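Local coordinates for protein phosphoserine phosphatase RsbX (Bacillus subtilis, PDB 3W42) that dephosphorylates the stressosome protein RsbS as a PPM-type, manganese-binding phosphatase and so acts as a negative regulator of sigma-B activity, at residues Leu51-Val63 against Cys78-Ile92. Numbering follows the deposited sequence. Where two conformers were deposited one is given.
Sequences LANESSAAIKDLV and CNQAMKNKRGATASI
Ile-59 reaches from helix 49-65 into the angle between helix 71-81 and strand 88-96, and each of its side-chain carbons meets a partner there. CB lies 4.1 Å from SG of Cys-78, and the branch CG2 comes closer to the same sulfur. CG1, set anti to the carbonyl carbon (chi1 -63°), runs past CB and SG of Cys-78 and the methyl CE of Met-82. Chi2, extended at 179°, then carries CD1 on to the sheet, 3.6 Å from CB of Ala-88 and a little farther from CB of Ala-90. With only methyl groups at these two positions, the helix can lie close over the strand: the axes of helix 51-63 and strand 88-92 approach to 8.5 Å, 28° from parallel. This is one helical layer on the five-stranded sheet of the alpha-beta-beta-alpha sandwich of PPM phosphatases; Thr-89, on the same strand, pairs through its backbone with the manganese ligand Asp-44. Farther along the helix, CD1 of Leu-62 rests on CB of Ala-81. Towards the helix start, OG of Ser-55 accepts a bent hydrogen bond from N of Gly-87 (3.1 Å) and donates to a water. That water also takes the N-H of Arg-86 and donates to O of Leu-51 and OE1 of Glu-54, three bonds to the helix and one to the loop. Leu-51 CD1 sits over one face of the Arg-86 guanidinium, off-centre, while NZ of Lys-85 curls back to O of Ala-81 (2.8 Å).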
loop_
_atom_site.group_PDB
_atom_site.type_symbol
_atom_site.label_atom_id
_atom_site.label_comp_id
_atom_site.label_asym_id
_atom_site.label_seq_id
_atom_site.Cartn_x
_atom_site.Cartn_y
_atom_site.Cartn_z
ATOM N N LEU A 51 -2.960 -15.325 -12.849
ATOM C CA LEU A 51 -4.323 -15.148 -12.386
ATOM C C LEU A 51 -4.426 -14.302 -11.153
ATOM O O LEU A 51 -5.388 -13.557 -10.919
ATOM C CB LEU A 51 -5.088 -16.465 -12.139
ATOM C CG LEU A 51 -5.397 -17.158 -13.462
ATOM C CD1 LEU A 51 -6.122 -18.446 -13.183
ATOM C CD2 LEU A 51 -6.150 -16.266 -14.424
ATOM N N ALA A 52 -3.398 -14.426 -10.391
ATOM C CA ALA A 52 -3.195 -13.469 -9.276
ATOM C C ALA A 52 -3.124 -12.087 -9.829
ATOM O O ALA A 52 -3.733 -11.176 -9.280
ATOM C CB ALA A 52 -1.902 -13.840 -8.528
ATOM N N ASN A 53 -2.402 -11.892 -10.936
ATOM C CA ASN A 53 -2.292 -10.587 -11.567
ATOM C C ASN A 53 -3.607 -10.075 -12.020
ATOM O O ASN A 53 -3.908 -8.889 -11.837
ATOM C CB ASN A 53 -1.314 -10.690 -12.748
ATOM C CG ASN A 53 -0.982 -9.391 -13.357
ATOM O OD1 ASN A 53 -1.764 -8.845 -14.109
ATOM N ND2 ASN A 53 0.209 -8.917 -13.095
ATOM N N GLU A 54 -4.478 -10.888 -12.575
ATOM C CA GLU A 54 -5.771 -10.418 -12.995
ATOM C C GLU A 54 -6.521 -9.784 -11.855
ATOM O O GLU A 54 -7.185 -8.747 -12.036
ATOM C CB GLU A 54 -6.586 -11.639 -13.539
ATOM C CG GLU A 54 -7.944 -11.425 -13.919
ATOM C CD GLU A 54 -8.845 -12.675 -14.102
ATOM O OE1 GLU A 54 -8.923 -13.580 -13.271
ATOM O OE2 GLU A 54 -9.596 -12.687 -15.084
ATOM N N SER A 55 -6.470 -10.393 -10.674
ATOM C CA SER A 55 -7.145 -9.821 -9.493
ATOM C C SER A 55 -6.469 -8.565 -9.014
ATOM O O SER A 55 -7.166 -7.553 -8.814
ATOM C CB SER A 55 -7.248 -10.872 -8.391
ATOM O OG SER A 55 -8.194 -11.861 -8.702
ATOM N N SER A 56 -5.176 -8.543 -8.770
ATOM C CA SER A 56 -4.547 -7.335 -8.268
ATOM C C SER A 56 -4.560 -6.212 -9.280
ATOM O O SER A 56 -4.682 -5.042 -8.905
ATOM C CB SER A 56 -3.186 -7.644 -7.717
ATOM O OG SER A 56 -2.330 -8.110 -8.750
ATOM N N ALA A 57 -4.442 -6.526 -10.557
ATOM C CA ALA A 57 -4.486 -5.524 -11.604
ATOM C C ALA A 57 -5.858 -4.898 -11.690
ATOM O O ALA A 57 -5.947 -3.703 -12.021
ATOM C CB ALA A 57 -4.112 -6.126 -12.964
ATOM N N ALA A 58 -6.932 -5.633 -11.417
ATOM C CA ALA A 58 -8.271 -5.059 -11.447
ATOM C C ALA A 58 -8.399 -3.998 -10.385
ATOM O O ALA A 58 -9.016 -2.948 -10.618
ATOM C CB ALA A 58 -9.331 -6.153 -11.277
ATOM N N ILE A 59 -7.802 -4.234 -9.229
ATOM C CA ILE A 59 -7.721 -3.300 -8.144
ATOM C C ILE A 59 -6.996 -2.026 -8.552
ATOM O O ILE A 59 -7.477 -0.898 -8.370
ATOM C CB ILE A 59 -7.221 -3.956 -6.903
ATOM C CG1 ILE A 59 -8.317 -5.055 -6.509
ATOM C CG2 ILE A 59 -6.959 -2.930 -5.817
ATOM C CD1 ILE A 59 -7.964 -5.842 -5.263
ATOM N N LYS A 60 -5.786 -2.176 -9.111
ATOM C CA LYS A 60 -5.051 -1.032 -9.580
ATOM C C LYS A 60 -5.851 -0.187 -10.561
ATOM O O LYS A 60 -5.844 1.050 -10.458
ATOM C CB LYS A 60 -3.760 -1.553 -10.269
ATOM C CG LYS A 60 -2.937 -0.526 -10.981
ATOM C CD LYS A 60 -1.900 -1.223 -11.838
ATOM C CE LYS A 60 -2.536 -2.133 -12.836
ATOM N NZ LYS A 60 -1.560 -2.715 -13.773
ATOM N N ASP A 61 -6.552 -0.805 -11.475
ATOM C CA ASP A 61 -7.371 -0.081 -12.441
ATOM C C ASP A 61 -8.547 0.680 -11.778
ATOM O O ASP A 61 -8.828 1.810 -12.142
ATOM C CB ASP A 61 -7.949 -1.067 -13.465
ATOM C CG ASP A 61 -8.536 -0.366 -14.631
ATOM O OD1 ASP A 61 -7.754 0.272 -15.399
ATOM O OD2 ASP A 61 -9.743 -0.477 -14.764
ATOM N N LEU A 62 -9.219 0.037 -10.843
ATOM C CA LEU A 62 -10.380 0.657 -10.176
ATOM C C LEU A 62 -9.918 1.801 -9.275
ATOM O O LEU A 62 -10.625 2.839 -9.210
ATOM C CB LEU A 62 -11.132 -0.366 -9.377
ATOM C CG LEU A 62 -11.965 -1.346 -10.235
ATOM C CD1 LEU A 62 -12.358 -2.546 -9.429
ATOM C CD2 LEU A 62 -13.178 -0.652 -10.836
ATOM N N VAL A 63 -8.793 1.668 -8.617
ATOM C CA VAL A 63 -8.334 2.745 -7.723
ATOM C C VAL A 63 -8.000 3.954 -8.600
ATOM O O VAL A 63 -8.313 5.082 -8.233
ATOM C CB VAL A 63 -7.111 2.245 -6.916
ATOM C CG1 VAL A 63 -6.434 3.407 -6.221
ATOM C CG2 VAL A 63 -7.569 1.204 -5.902
ATOM N N CYS A 78 -13.765 -2.726 -5.728
ATOM C CA CYS A 78 -12.737 -3.765 -5.828
ATOM C C CYS A 78 -13.286 -5.124 -5.423
ATOM O O CYS A 78 -13.097 -6.114 -6.145
ATOM C CB CYS A 78 -11.539 -3.424 -4.978
ATOM S SG CYS A 78 -10.605 -1.974 -5.584
ATOM N N ASN A 79 -14.028 -5.174 -4.306
ATOM C CA ASN A 79 -14.608 -6.425 -3.889
ATOM C C ASN A 79 -15.552 -7.026 -4.945
ATOM O O ASN A 79 -15.489 -8.194 -5.263
ATOM C CB ASN A 79 -15.380 -6.197 -2.593
ATOM C CG ASN A 79 -15.764 -7.479 -1.922
ATOM O OD1 ASN A 79 -14.997 -8.399 -1.852
ATOM N ND2 ASN A 79 -17.043 -7.564 -1.531
ATOM N N GLN A 80 -16.406 -6.162 -5.501
ATOM C CA GLN A 80 -17.319 -6.678 -6.559
ATOM C C GLN A 80 -16.595 -7.201 -7.773
ATOM O O GLN A 80 -17.011 -8.206 -8.361
ATOM C CB GLN A 80 -18.319 -5.584 -6.976
ATOM C CG GLN A 80 -19.336 -5.314 -5.829
ATOM C CD GLN A 80 -20.462 -4.504 -6.232
ATOM O OE1 GLN A 80 -20.996 -4.664 -7.336
ATOM N NE2 GLN A 80 -20.861 -3.595 -5.345
ATOM N N ALA A 81 -15.442 -6.614 -8.113
ATOM C CA ALA A 81 -14.637 -7.089 -9.235
ATOM C C ALA A 81 -13.950 -8.449 -8.948
ATOM O O ALA A 81 -13.512 -9.084 -9.872
ATOM C CB ALA A 81 -13.572 -6.068 -9.564
ATOM N N MET A 82 -13.890 -8.858 -7.687
ATOM C CA MET A 82 -13.269 -10.117 -7.340
ATOM C C MET A 82 -14.166 -11.325 -7.519
ATOM O O MET A 82 -13.698 -12.461 -7.510
ATOM C CB MET A 82 -12.702 -10.106 -5.918
ATOM C CG MET A 82 -11.647 -9.058 -5.683
ATOM S SD MET A 82 -10.157 -9.197 -6.696
ATOM C CE MET A 82 -10.513 -7.989 -7.996
ATOM N N LYS A 83 -15.485 -11.086 -7.703
ATOM C CA LYS A 83 -16.414 -12.208 -7.933
ATOM C C LYS A 83 -15.943 -12.935 -9.227
ATOM O O LYS A 83 -15.630 -12.287 -10.178
ATOM C CB LYS A 83 -17.818 -11.702 -8.052
ATOM C CG LYS A 83 -18.814 -12.772 -7.819
ATOM C CD LYS A 83 -20.256 -12.282 -7.777
ATOM C CE LYS A 83 -21.229 -13.330 -8.024
ATOM N NZ LYS A 83 -22.566 -12.660 -8.186
ATOM N N ASN A 84 -15.852 -14.234 -9.210
ATOM C CA ASN A 84 -15.363 -14.966 -10.403
ATOM C C ASN A 84 -13.901 -14.786 -10.688
ATOM O O ASN A 84 -13.456 -15.296 -11.739
ATOM C CB ASN A 84 -16.191 -14.742 -11.674
ATOM C CG ASN A 84 -17.656 -14.952 -11.424
ATOM O OD1 ASN A 84 -18.502 -14.052 -11.734
ATOM N ND2 ASN A 84 -18.020 -16.102 -10.808
ATOM N N LYS A 85 -13.136 -14.243 -9.749
ATOM C CA LYS A 85 -11.685 -14.122 -9.880
ATOM C C LYS A 85 -11.063 -14.802 -8.658
ATOM O O LYS A 85 -11.753 -15.220 -7.709
ATOM C CB LYS A 85 -11.260 -12.641 -9.982
ATOM C CG LYS A 85 -11.672 -11.889 -11.173
ATOM C CD LYS A 85 -10.989 -10.538 -11.330
ATOM C CE LYS A 85 -11.393 -9.748 -12.569
ATOM N NZ LYS A 85 -12.837 -9.471 -12.590
ATOM N N ARG A 86 -9.745 -14.839 -8.631
ATOM C CA ARG A 86 -9.056 -15.419 -7.467
ATOM C C ARG A 86 -9.338 -14.622 -6.180
ATOM O O ARG A 86 -9.361 -15.212 -5.127
ATOM C CB ARG A 86 -7.549 -15.436 -7.655
ATOM C CG ARG A 86 -7.026 -16.439 -8.720
ATOM C CD ARG A 86 -6.768 -17.794 -8.147
ATOM N NE ARG A 86 -6.069 -18.733 -9.009
ATOM C CZ ARG A 86 -6.636 -19.775 -9.640
ATOM N NH1 ARG A 86 -7.950 -20.015 -9.652
ATOM N NH2 ARG A 86 -5.836 -20.608 -10.251
ATOM N N GLY A 87 -9.458 -13.308 -6.287
ATOM C CA GLY A 87 -9.495 -12.470 -5.113
ATOM C C GLY A 87 -8.173 -11.853 -4.871
ATOM O O GLY A 87 -7.163 -12.180 -5.470
ATOM N N ALA A 88 -8.123 -10.943 -3.866
ATOM C CA ALA A 88 -6.880 -10.258 -3.525
ATOM C C ALA A 88 -6.925 -9.733 -2.112
ATOM O O ALA A 88 -8.039 -9.370 -1.628
ATOM C CB ALA A 88 -6.610 -9.078 -4.472
ATOM N N THR A 89 -5.816 -9.609 -1.461
ATOM C CA THR A 89 -5.689 -8.765 -0.301
ATOM C C THR A 89 -5.317 -7.355 -0.772
ATOM O O THR A 89 -4.631 -7.215 -1.804
ATOM C CB THR A 89 -4.735 -9.357 0.745
ATOM O OG1 THR A 89 -3.425 -9.430 0.113
ATOM C CG2 THR A 89 -5.175 -10.703 1.216
ATOM N N ALA A 90 -5.774 -6.298 -0.091
ATOM C CA ALA A 90 -5.540 -4.969 -0.618
ATOM C C ALA A 90 -5.695 -3.918 0.475
ATOM O O ALA A 90 -6.447 -4.096 1.429
ATOM C CB ALA A 90 -6.563 -4.639 -1.716
ATOM N N SER A 91 -5.014 -2.809 0.261
ATOM C CA SER A 91 -5.032 -1.642 1.115
ATOM C C SER A 91 -5.100 -0.427 0.279
ATOM O O SER A 91 -4.405 -0.294 -0.745
ATOM C CB SER A 91 -3.800 -1.582 1.963
ATOM O OG SER A 91 -3.766 -2.752 2.803
ATOM N N ILE A 92 -5.956 0.546 0.673
ATOM C CA ILE A 92 -6.177 1.775 -0.055
ATOM C C ILE A 92 -6.043 2.957 0.905
ATOM O O ILE A 92 -6.630 2.973 1.984
ATOM C CB ILE A 92 -7.567 1.826 -0.692
ATOM C CG1 ILE A 92 -7.740 0.609 -1.625
ATOM C CG2 ILE A 92 -7.726 3.085 -1.575
ATOM C CD1 ILE A 92 -9.148 0.547 -2.303
HETATM O O HOH W 1 -8.074 -13.735 -10.736
#